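Local coordinates for protein Cyclo(L-tyrosyl-L-tyrosyl) synthase (Mycobacterium tuberculosis, PDB 2X9Q) that makes cyclo(L-tyrosyl-L-tyrosyl) from two molecules of tyrosyl-tRNA without using ATP, probably as a step towards mycocyclosin, at residues Val66-Phe69 and Cys73-Ile76; Ala83-Ser88 and Arg100-Trp105; Arg206-Lys211 and Gln224-Tyr229; Glu261-Tyr264 and Gly269-Ala272. All coordinates share one frame; numbering follows the deposited sequence.

Interaction 1. Residues Val66-Phe69 and Cys73-Ile76; sequences VRPF and CQII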
loop_
_atom_site.group_PDB
_atom_site.type_symbol
_atom_site.label_atom_id
_atom_site.label_comp_id
_atom_site.label_asym_id
_atom_site.label_seq_id
_atom_site.Cartn_x
_atom_site.Cartn_y
_atom_site.Cartn_z
ATOM N N VAL A 66 11.904 -10.037 -4.433
ATOM C CA VAL A 66 11.704 -8.834 -3.590
ATOM C C VAL A 66 12.691 -7.751 -4.109
ATOM O O VAL A 66 13.929 -7.925 -4.067
ATOM C CB VAL A 66 11.985 -9.136 -2.105
ATOM C CG1 VAL A 66 11.848 -7.865 -1.137
ATOM C CG2 VAL A 66 11.148 -10.270 -1.665
ATOM N N ARG A 67 12.134 -6.641 -4.552
ATOM C CA ARG A 67 12.908 -5.521 -5.082
ATOM C C ARG A 67 12.675 -4.249 -4.254
ATOM O O ARG A 67 11.679 -3.469 -4.480
ATOM C CB ARG A 67 12.600 -5.325 -6.564
ATOM C CG ARG A 67 13.601 -4.288 -7.187
ATOM C CD ARG A 67 13.472 -4.123 -8.714
ATOM N NE ARG A 67 12.097 -3.808 -9.177
ATOM C CZ ARG A 67 11.471 -2.614 -9.102
ATOM N NH1 ARG A 67 12.059 -1.534 -8.549
ATOM N NH2 ARG A 67 10.240 -2.474 -9.624
ATOM N N PRO A 68 13.602 -3.993 -3.308
ATOM C CA PRO A 68 13.458 -2.739 -2.551
ATOM C C PRO A 68 13.586 -1.535 -3.485
ATOM O O PRO A 68 14.371 -1.543 -4.442
ATOM C CB PRO A 68 14.596 -2.794 -1.506
ATOM C CG PRO A 68 14.944 -4.358 -1.440
ATOM C CD PRO A 68 14.813 -4.756 -2.908
ATOM N N PHE A 69 12.814 -0.509 -3.187
ATOM C CA PHE A 69 12.731 0.630 -4.087
ATOM C C PHE A 69 14.037 1.483 -4.055
ATOM O O PHE A 69 14.444 1.899 -5.111
ATOM C CB PHE A 69 11.537 1.529 -3.732
ATOM C CG PHE A 69 11.264 2.587 -4.771
ATOM C CD1 PHE A 69 10.698 2.238 -6.006
ATOM C CD2 PHE A 69 11.540 3.918 -4.489
ATOM C CE1 PHE A 69 10.423 3.200 -6.967
ATOM C CE2 PHE A 69 11.302 4.942 -5.449
ATOM C CZ PHE A 69 10.696 4.574 -6.688
ATOM N N CYS A 73 15.724 1.318 1.538
ATOM C CA CYS A 73 14.631 0.334 1.677
ATOM C C CYS A 73 15.267 -1.042 1.806
ATOM O O CYS A 73 14.694 -1.903 2.409
ATOM C CB CYS A 73 13.755 0.297 0.388
ATOM S SG CYS A 73 12.865 1.940 0.127
ATOM N N GLN A 74 16.377 -1.277 1.129
ATOM C CA GLN A 74 16.969 -2.605 1.255
ATOM C C GLN A 74 17.520 -2.875 2.622
ATOM O O GLN A 74 17.507 -4.035 3.073
ATOM C CB GLN A 74 18.037 -2.796 0.216
ATOM C CG GLN A 74 18.729 -4.183 0.290
ATOM C CD GLN A 74 19.914 -4.215 -0.551
ATOM O OE1 GLN A 74 21.033 -4.097 -0.025
ATOM N NE2 GLN A 74 19.725 -4.349 -1.911
ATOM N N ILE A 75 18.088 -1.837 3.275
ATOM C CA ILE A 75 18.478 -1.963 4.665
ATOM C C ILE A 75 17.273 -2.317 5.532
ATOM O O ILE A 75 17.348 -3.193 6.436
ATOM C CB ILE A 75 19.181 -0.646 5.173
ATOM C CG1 ILE A 75 20.587 -0.547 4.506
ATOM C CG2 ILE A 75 19.309 -0.722 6.690
ATOM C CD1 ILE A 75 21.195 0.688 4.766
ATOM N N ILE A 76 16.141 -1.617 5.311
ATOM C CA ILE A 76 14.938 -1.938 6.116
ATOM C C ILE A 76 14.405 -3.384 5.914
ATOM O O ILE A 76 13.966 -4.059 6.876
ATOM C CB ILE A 76 13.875 -0.844 5.788
ATOM C CG1 ILE A 76 14.333 0.484 6.461
ATOM C CG2 ILE A 76 12.528 -1.287 6.279
ATOM C CD1 ILE A 76 13.597 1.847 5.881
#
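Pro68 turns its ring directly at the first turn of the helix that carries Cys73 and Gln74, and it carries the largest share of this contact. Pro68 CB presses against the backbone between these two residues, 3.5 Å from Gln74 N and 3.7 Å from Cys73 CB. Pro68 CG, the next ring carbon, lies 3.8 Å from Gln74 CB, so the ring meets both main chain and side chain of the helix. The glutamine crosses the ring at a slant: its CG is anti to the backbone N (chi1 179°) and the chain then runs on extended, carrying the amide past the proline so that only the aliphatic root takes part. Cys73 also points at the strand end. With SG anti to its carbonyl carbon (chi1 -65°), the Cys73 sulfur comes alongside the start of the Phe69 side chain, 4.1 Å from Phe69 CB, while the aromatic ring itself leads away. The touch is therefore purely van der Waals, between a strand end and the helix that follows after a tight connection. Thr70 OG1 bonds to Cys73 N within that connection. Strand 64-68 lies between strands 59-61 and 276-283, Arg67 bonding through its backbone to Ile280 and Phe69 to His278; Pro56 lies against Gln74.

Interaction 2. Residues Ala83-Ser88 and Arg100-Trp105; sequences AVIGVS and RDLGLW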
loop_
_atom_site.group_PDB
_atom_site.type_symbol
_atom_site.label_atom_id
_atom_site.label_comp_id
_atom_site.label_asym_id
_atom_site.label_seq_id
_atom_site.Cartn_x
_atom_site.Cartn_y
_atom_site.Cartn_z
ATOM N N ALA A 83 6.517 -5.974 7.941
ATOM C CA ALA A 83 6.019 -5.697 6.585
ATOM C C ALA A 83 4.506 -5.387 6.622
ATOM O O ALA A 83 3.709 -6.045 7.339
ATOM C CB ALA A 83 6.334 -6.832 5.595
ATOM N N VAL A 84 4.114 -4.413 5.797
ATOM C CA VAL A 84 2.701 -4.296 5.363
ATOM C C VAL A 84 2.595 -4.969 3.999
ATOM O O VAL A 84 3.323 -4.625 3.080
ATOM C CB VAL A 84 2.289 -2.801 5.218
ATOM C CG1 VAL A 84 0.807 -2.673 4.611
ATOM C CG2 VAL A 84 2.333 -2.146 6.632
ATOM N N ILE A 85 1.658 -5.910 3.885
ATOM C CA ILE A 85 1.276 -6.520 2.624
ATOM C C ILE A 85 -0.098 -5.923 2.295
ATOM O O ILE A 85 -1.094 -6.329 2.900
ATOM C CB ILE A 85 1.204 -8.033 2.816
ATOM C CG1 ILE A 85 2.660 -8.503 3.211
ATOM C CG2 ILE A 85 0.918 -8.782 1.485
ATOM C CD1 ILE A 85 2.786 -10.048 3.281
ATOM N N GLY A 86 -0.134 -4.925 1.423
ATOM C CA GLY A 86 -1.394 -4.257 1.105
ATOM C C GLY A 86 -2.172 -5.170 0.155
ATOM O O GLY A 86 -1.554 -5.918 -0.645
ATOM N N VAL A 87 -3.500 -5.198 0.299
ATOM C CA VAL A 87 -4.290 -6.100 -0.566
ATOM C C VAL A 87 -5.463 -5.261 -1.125
ATOM O O VAL A 87 -6.044 -4.520 -0.396
ATOM C CB VAL A 87 -4.821 -7.358 0.230
ATOM C CG1 VAL A 87 -5.568 -8.287 -0.733
ATOM C CG2 VAL A 87 -3.665 -8.140 0.878
ATOM N N SER A 88 -5.690 -5.297 -2.443
ATOM C CA SER A 88 -6.748 -4.537 -3.129
ATOM C C SER A 88 -7.949 -5.453 -3.384
ATOM O O SER A 88 -7.783 -6.552 -3.860
ATOM C CB SER A 88 -6.279 -4.120 -4.520
ATOM O OG SER A 88 -5.046 -3.448 -4.356
ATOM N N ARG A 100 -1.692 -17.006 0.762
ATOM C CA ARG A 100 -0.924 -17.938 1.605
ATOM C C ARG A 100 0.581 -17.836 1.335
ATOM O O ARG A 100 1.352 -17.886 2.239
ATOM C CB ARG A 100 -1.364 -19.375 1.345
ATOM C CG ARG A 100 -0.873 -20.360 2.395
ATOM C CD ARG A 100 -1.501 -21.762 2.097
ATOM N NE ARG A 100 -0.637 -22.745 2.734
ATOM C CZ ARG A 100 -0.740 -23.078 4.011
ATOM N NH1 ARG A 100 -1.704 -22.541 4.790
ATOM N NH2 ARG A 100 0.111 -23.949 4.509
ATOM N N ASP A 101 0.972 -17.778 0.087
ATOM C CA ASP A 101 2.389 -17.733 -0.245
ATOM C C ASP A 101 3.004 -16.439 0.348
ATOM O O ASP A 101 4.088 -16.457 1.006
ATOM C CB ASP A 101 2.522 -17.802 -1.765
ATOM C CG ASP A 101 2.254 -19.214 -2.316
ATOM O OD1 ASP A 101 2.153 -20.141 -1.480
ATOM O OD2 ASP A 101 2.157 -19.358 -3.554
ATOM N N LEU A 102 2.253 -15.344 0.245
ATOM C CA LEU A 102 2.695 -14.063 0.808
ATOM C C LEU A 102 2.857 -14.108 2.309
ATOM O O LEU A 102 3.793 -13.506 2.902
ATOM C CB LEU A 102 1.707 -12.903 0.415
ATOM C CG LEU A 102 1.914 -12.362 -1.008
ATOM C CD1 LEU A 102 0.670 -11.480 -1.518
ATOM C CD2 LEU A 102 3.200 -11.504 -1.098
ATOM N N GLY A 103 1.865 -14.698 2.969
ATOM C CA GLY A 103 1.893 -14.842 4.417
ATOM C C GLY A 103 3.102 -15.727 4.854
ATOM O O GLY A 103 3.769 -15.403 5.845
ATOM N N LEU A 104 3.386 -16.795 4.133
ATOM C CA LEU A 104 4.583 -17.631 4.470
ATOM C C LEU A 104 5.899 -16.838 4.226
ATOM O O LEU A 104 6.811 -16.891 5.028
ATOM C CB LEU A 104 4.590 -18.879 3.583
ATOM C CG LEU A 104 3.501 -19.909 4.004
ATOM C CD1 LEU A 104 3.240 -20.966 2.907
ATOM C CD2 LEU A 104 3.807 -20.507 5.415
ATOM N N TRP A 105 5.967 -16.116 3.101
ATOM C CA TRP A 105 7.128 -15.267 2.762
ATOM C C TRP A 105 7.271 -14.272 3.880
ATOM O O TRP A 105 8.368 -14.110 4.399
ATOM C CB TRP A 105 6.946 -14.508 1.452
ATOM C CG TRP A 105 7.935 -13.372 1.284
ATOM C CD1 TRP A 105 9.263 -13.498 0.953
ATOM C CD2 TRP A 105 7.689 -11.966 1.447
ATOM N NE1 TRP A 105 9.849 -12.262 0.938
ATOM C CE2 TRP A 105 8.907 -11.307 1.251
ATOM C CE3 TRP A 105 6.536 -11.188 1.752
ATOM C CZ2 TRP A 105 9.022 -9.913 1.304
ATOM C CZ3 TRP A 105 6.672 -9.796 1.864
ATOM C CH2 TRP A 105 7.896 -9.182 1.638
#
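Ile85 reaches from its strand towards Leu102 and Trp105, one helical turn apart, and each of its two branches has its own task. Among the apolar contacts, Ile85 CG2 sits anti to the backbone N and meets Leu102 CD1 at 4.0 Å, the two side chains passing at a slant. The other branch, with CG1 on the backbone N side (chi1 -62°) and extended beyond it (chi2 -173°), carries CD1 to the indole of Trp105. There the methyl approaches the rim of the six-membered ring, near its plane, with Trp105 CZ3 4.1 Å from Ile85 CD1; the approach is to the edge and not over a face. The same methyl also touches a polar atom: Leu102 O lies 3.6 Å from Ile85 CD1, a plain van der Waals approach to a helix carbonyl that itself sits at the indole edge. Of the hydrogen bonds nearby, Trp105 NE1 donates one to Gln61 OE1, which helps fix the rotation of the ring presented to Ile85. At the strand's end Ser88, the probable nucleophile, pairs its OG with Tyr253 OH. All three contacting residues are buried in the beta-alpha-beta unit of strand 82-87, helix 96-109 and strand 112-117. Val113 and Phe115 of strand 112-117 adjoin Ile85, while Phe64 of strand 64-68 reaches Leu102.

Interaction 3. Residues Arg206-Lys211 and Gln224-Tyr229; sequences RFLSTK and QVCMDY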
loop_
_atom_site.group_PDB
_atom_site.type_symbol
_atom_site.label_atom_id
_atom_site.label_comp_id
_atom_site.label_asym_id
_atom_site.label_seq_id
_atom_site.Cartn_x
_atom_site.Cartn_y
_atom_site.Cartn_z
ATOM N N ARG A 206 -0.308 8.973 -14.691
ATOM C CA ARG A 206 0.539 7.877 -15.179
ATOM C C ARG A 206 -0.021 6.512 -14.682
ATOM O O ARG A 206 -0.169 5.568 -15.452
ATOM C CB ARG A 206 1.989 7.957 -14.718
ATOM C CG ARG A 206 2.918 8.951 -15.468
ATOM C CD ARG A 206 2.716 9.092 -16.975
ATOM N NE ARG A 206 2.414 10.503 -17.223
ATOM C CZ ARG A 206 1.256 10.985 -17.698
ATOM N NH1 ARG A 206 1.119 12.316 -17.846
ATOM N NH2 ARG A 206 0.251 10.150 -18.052
ATOM N N PHE A 207 -0.340 6.438 -13.389
ATOM C CA PHE A 207 -0.872 5.222 -12.828
ATOM C C PHE A 207 -2.217 4.805 -13.482
ATOM O O PHE A 207 -2.436 3.611 -13.710
ATOM C CB PHE A 207 -1.035 5.365 -11.328
ATOM C CG PHE A 207 -1.834 4.280 -10.709
ATOM C CD1 PHE A 207 -1.337 2.967 -10.671
ATOM C CD2 PHE A 207 -3.117 4.552 -10.167
ATOM C CE1 PHE A 207 -2.099 1.918 -10.117
ATOM C CE2 PHE A 207 -3.903 3.514 -9.587
ATOM C CZ PHE A 207 -3.375 2.182 -9.555
ATOM N N LEU A 208 -3.116 5.774 -13.733
ATOM C CA LEU A 208 -4.398 5.448 -14.341
ATOM C C LEU A 208 -4.222 5.035 -15.784
ATOM O O LEU A 208 -4.971 4.179 -16.254
ATOM C CB LEU A 208 -5.424 6.573 -14.225
ATOM C CG LEU A 208 -5.988 6.862 -12.830
ATOM C CD1 LEU A 208 -6.866 8.067 -12.828
ATOM C CD2 LEU A 208 -6.743 5.613 -12.328
ATOM N N SER A 209 -3.223 5.588 -16.479
ATOM C CA SER A 209 -3.053 5.279 -17.888
ATOM C C SER A 209 -2.609 3.800 -18.117
ATOM O O SER A 209 -2.656 3.313 -19.261
ATOM C CB SER A 209 -2.035 6.219 -18.533
ATOM O OG SER A 209 -0.724 5.688 -18.302
ATOM N N THR A 210 -2.152 3.140 -17.042
ATOM C CA THR A 210 -1.802 1.705 -17.030
ATOM C C THR A 210 -3.013 0.762 -16.714
ATOM O O THR A 210 -2.976 -0.401 -17.111
ATOM C CB THR A 210 -0.607 1.359 -16.024
ATOM O OG1 THR A 210 -1.091 1.296 -14.669
ATOM C CG2 THR A 210 0.613 2.353 -16.144
ATOM N N LYS A 211 -4.062 1.267 -16.031
ATOM C CA LYS A 211 -5.163 0.444 -15.445
ATOM C C LYS A 211 -6.533 0.776 -16.036
ATOM O O LYS A 211 -6.703 0.813 -17.266
ATOM C CB LYS A 211 -5.203 0.583 -13.892
ATOM N N GLN A 224 -9.650 12.491 -9.481
ATOM C CA GLN A 224 -9.909 12.950 -8.130
ATOM C C GLN A 224 -10.154 11.741 -7.173
ATOM O O GLN A 224 -9.611 11.687 -6.087
ATOM C CB GLN A 224 -11.139 13.880 -8.083
ATOM C CG GLN A 224 -11.275 14.464 -6.654
ATOM C CD GLN A 224 -9.873 15.071 -6.185
ATOM O OE1 GLN A 224 -9.385 16.042 -6.801
ATOM N NE2 GLN A 224 -9.223 14.470 -5.158
ATOM N N VAL A 225 -10.940 10.744 -7.604
ATOM C CA VAL A 225 -11.173 9.589 -6.706
ATOM C C VAL A 225 -9.867 8.800 -6.502
ATOM O O VAL A 225 -9.574 8.355 -5.389
ATOM C CB VAL A 225 -12.338 8.697 -7.255
ATOM C CG1 VAL A 225 -12.398 7.304 -6.544
ATOM C CG2 VAL A 225 -13.645 9.528 -7.131
ATOM N N CYS A 226 -9.080 8.647 -7.559
ATOM C CA CYS A 226 -7.815 7.932 -7.428
ATOM C C CYS A 226 -6.864 8.688 -6.449
ATOM O O CYS A 226 -6.214 8.073 -5.601
ATOM C CB CYS A 226 -7.135 7.816 -8.806
ATOM S SG CYS A 226 -5.650 6.849 -8.769
HETATM N N MSE A 227 -6.820 10.009 -6.572
HETATM C CA MSE A 227 -6.052 10.843 -5.586
HETATM C C MSE A 227 -6.566 10.582 -4.167
HETATM O O MSE A 227 -5.781 10.466 -3.209
HETATM C CB MSE A 227 -6.131 12.326 -5.949
HETATM C CG MSE A 227 -5.374 13.321 -4.962
HETATM SE SE MSE A 227 -3.435 13.039 -5.196
HETATM C CE MSE A 227 -3.406 14.139 -6.922
ATOM N N ASP A 228 -7.890 10.470 -3.992
ATOM C CA ASP A 228 -8.419 10.229 -2.647
ATOM C C ASP A 228 -7.982 8.860 -2.112
ATOM O O ASP A 228 -7.659 8.718 -0.921
ATOM C CB ASP A 228 -9.971 10.291 -2.637
ATOM C CG ASP A 228 -10.523 11.715 -2.810
ATOM O OD1 ASP A 228 -9.802 12.734 -2.686
ATOM O OD2 ASP A 228 -11.714 11.797 -3.119
ATOM N N TYR A 229 -8.042 7.866 -2.965
ATOM C CA TYR A 229 -7.743 6.461 -2.659
ATOM C C TYR A 229 -6.245 6.371 -2.258
ATOM O O TYR A 229 -5.916 5.844 -1.214
ATOM C CB TYR A 229 -8.024 5.649 -3.937
ATOM C CG TYR A 229 -7.833 4.144 -3.844
ATOM C CD1 TYR A 229 -6.538 3.573 -3.738
ATOM C CD2 TYR A 229 -8.976 3.263 -3.913
ATOM C CE1 TYR A 229 -6.377 2.102 -3.644
ATOM C CE2 TYR A 229 -8.832 1.809 -3.818
ATOM C CZ TYR A 229 -7.528 1.246 -3.681
ATOM O OH TYR A 229 -7.384 -0.142 -3.591
#
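Cys226 lays its sulfur against Phe207 and Leu208, and the close part of this helix-to-helix contact is little more than that. SG is anti to the backbone N (chi1 -175°), which directs it across at the neighbouring helix. Cys226 SG meets the phenyl ring at the edge, in the ring plane, 3.7 Å from Phe207 CD2 and 4.9 Å from the centroid of that ring, a Cys sulfur-aromatic contact made with the rim and not the pi face. Leu208 lies next to it: its CD2 is 3.9 Å from Cys226 SG and its CD1 4.0 Å from Cys226 CB, both methyls coming from the same side. Even where the backbones come closest, Leu208 CA and Cys226 CA are 8.1 Å apart, so side chains alone bridge the helices. The solvent side is polar and looks after itself. Ser209 OG bonds back to Arg206 O and Thr210 OG1 to Phe207 O. On the outer side of the second helix, Gln224 NE2 reaches Asp228 OD1 from above the carboxylate plane. This is lateral packing of helices beside the putative substrate pocket of a cyclodipeptide synthase: Tyr229 opens the probable substrate-binding run 229-233, and the Phe207 side chain is about 8 Å from that of Glu233.

Interaction 4. Residues Glu261-Tyr264 and Gly269-Ala272; sequences EMLY and GLRA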
loop_
_atom_site.group_PDB
_atom_site.type_symbol
_atom_site.label_atom_id
_atom_site.label_comp_id
_atom_site.label_asym_id
_atom_site.label_seq_id
_atom_site.Cartn_x
_atom_site.Cartn_y
_atom_site.Cartn_z
ATOM N N GLU A 261 8.203 7.699 -6.241
ATOM C CA GLU A 261 9.214 8.549 -6.771
ATOM C C GLU A 261 9.370 9.813 -5.969
ATOM O O GLU A 261 10.452 10.425 -5.947
ATOM C CB GLU A 261 8.814 8.856 -8.264
ATOM C CG GLU A 261 9.680 9.858 -8.920
ATOM C CD GLU A 261 9.110 10.220 -10.331
ATOM O OE1 GLU A 261 9.179 9.365 -11.200
ATOM O OE2 GLU A 261 8.574 11.333 -10.501
HETATM N N MSE A 262 8.296 10.271 -5.329
HETATM C CA MSE A 262 8.393 11.431 -4.438
HETATM C C MSE A 262 8.746 11.022 -2.977
HETATM O O MSE A 262 9.677 11.587 -2.350
HETATM C CB MSE A 262 7.039 12.173 -4.380
HETATM C CG MSE A 262 7.078 13.350 -3.461
HETATM SE SE MSE A 262 5.375 14.287 -3.446
HETATM C CE MSE A 262 5.477 15.015 -5.303
ATOM N N LEU A 263 7.971 10.066 -2.413
ATOM C CA LEU A 263 8.051 9.770 -0.964
ATOM C C LEU A 263 9.413 9.192 -0.561
ATOM O O LEU A 263 9.876 9.418 0.583
ATOM C CB LEU A 263 7.000 8.738 -0.585
ATOM C CG LEU A 263 5.531 9.061 -0.905
ATOM C CD1 LEU A 263 4.630 8.143 -0.047
ATOM C CD2 LEU A 263 5.269 10.524 -0.669
ATOM N N TYR A 264 10.037 8.449 -1.478
ATOM C CA TYR A 264 11.366 7.819 -1.197
ATOM C C TYR A 264 12.559 8.529 -1.904
ATOM O O TYR A 264 13.610 7.910 -2.126
ATOM C CB TYR A 264 11.361 6.258 -1.535
ATOM C CG TYR A 264 10.191 5.590 -0.822
ATOM C CD1 TYR A 264 10.238 5.332 0.567
ATOM C CD2 TYR A 264 8.994 5.256 -1.508
ATOM C CE1 TYR A 264 9.118 4.823 1.248
ATOM C CE2 TYR A 264 7.912 4.732 -0.826
ATOM C CZ TYR A 264 7.972 4.544 0.548
ATOM O OH TYR A 264 6.921 3.961 1.197
ATOM N N GLY A 269 10.873 17.806 1.017
ATOM C CA GLY A 269 9.447 17.919 0.647
ATOM C C GLY A 269 8.665 16.900 1.507
ATOM O O GLY A 269 9.019 16.629 2.674
ATOM N N LEU A 270 7.635 16.315 0.934
ATOM C CA LEU A 270 6.929 15.212 1.591
ATOM C C LEU A 270 7.818 13.971 1.424
ATOM O O LEU A 270 8.031 13.535 0.271
ATOM C CB LEU A 270 5.605 14.986 0.828
ATOM C CG LEU A 270 4.769 13.814 1.461
ATOM C CD1 LEU A 270 4.373 14.083 2.885
ATOM C CD2 LEU A 270 3.539 13.544 0.591
ATOM N N ARG A 271 8.296 13.371 2.528
ATOM C CA ARG A 271 9.145 12.210 2.466
ATOM C C ARG A 271 8.737 11.187 3.520
ATOM O O ARG A 271 8.326 11.546 4.614
ATOM C CB ARG A 271 10.652 12.607 2.673
ATOM C CG ARG A 271 11.243 13.484 1.447
ATOM C CD ARG A 271 11.266 12.656 0.107
ATOM N NE ARG A 271 11.943 13.456 -0.918
ATOM C CZ ARG A 271 11.351 14.426 -1.670
ATOM N NH1 ARG A 271 10.072 14.798 -1.429
ATOM N NH2 ARG A 271 12.084 15.058 -2.637
ATOM N N ALA A 272 8.814 9.925 3.162
ATOM C CA ALA A 272 8.576 8.857 4.146
ATOM C C ALA A 272 9.654 8.936 5.232
ATOM O O ALA A 272 10.753 9.508 5.056
ATOM C CB ALA A 272 8.593 7.466 3.463
#
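Bends at chi1 (-68°) and chi2 (-64°) fold the Arg271 side chain back over the carbonyl of Met262, although its CB sets off in another direction. The setting is the C-terminal end of the short helix 260-263, met by an irregular loop that doubles back before strand 276-283. Met262 O sits over one face of the guanidinium, towards its rim, and 3.1 Å from Arg271 CD; this is a close approach over the face, but not a hydrogen bond, because the N-H groups point across it to other carbonyls. Arg271 NH1 bonds to Leu270 O at 2.9 Å, in the plane of the guanidinium, while NE goes to Ala265 O and NH2 to Arg266 O, both in the turn between the segments. The positive group thus gathers the oxygens of the connection, and its place at a helix C-terminus is probably electrostatically favourable. One backbone bond ties the segments directly: Ala272 N to Leu263 O, 2.8 Å and nearly straight at 165°. Leu263 O is also approached by Arg271 CA at 3.4 Å in a C-H...O contact. Leu263 and Leu270 add an apolar contact, lying side by side and pointing the same way, with CD2 of Leu263 3.7 Å from CD2 of Leu270; both also touch Leu238 of helix 220-244. Met262, a selenomethionine here, adds a loose contact to Leu270 CB. At the far end the methyl CB of Ala272 comes obliquely to the Tyr264 ring, 3.5 Å from Tyr264 CE1.

Overall arrangement
Along the chain the four contacts follow in series, each closing before the next opens. Interactions 1 and 2 reach the same mixed sheet through strands 64-68 and 82-87; their centres are 16 Å apart, and Val66 packs on Trp105. Phe69 in turn packs on Tyr264, joining interaction 1 to interaction 4, about 15 Å away between centres. Interaction 3 lies across the chain's centre from interaction 2, yet the two approach at the probable active site, where Ser88 OG and Tyr229 OH are 4.1 Å apart. Helices and loops thus clothe a sheet of the HUP type, consistent with the kinship to type I tRNA synthetases.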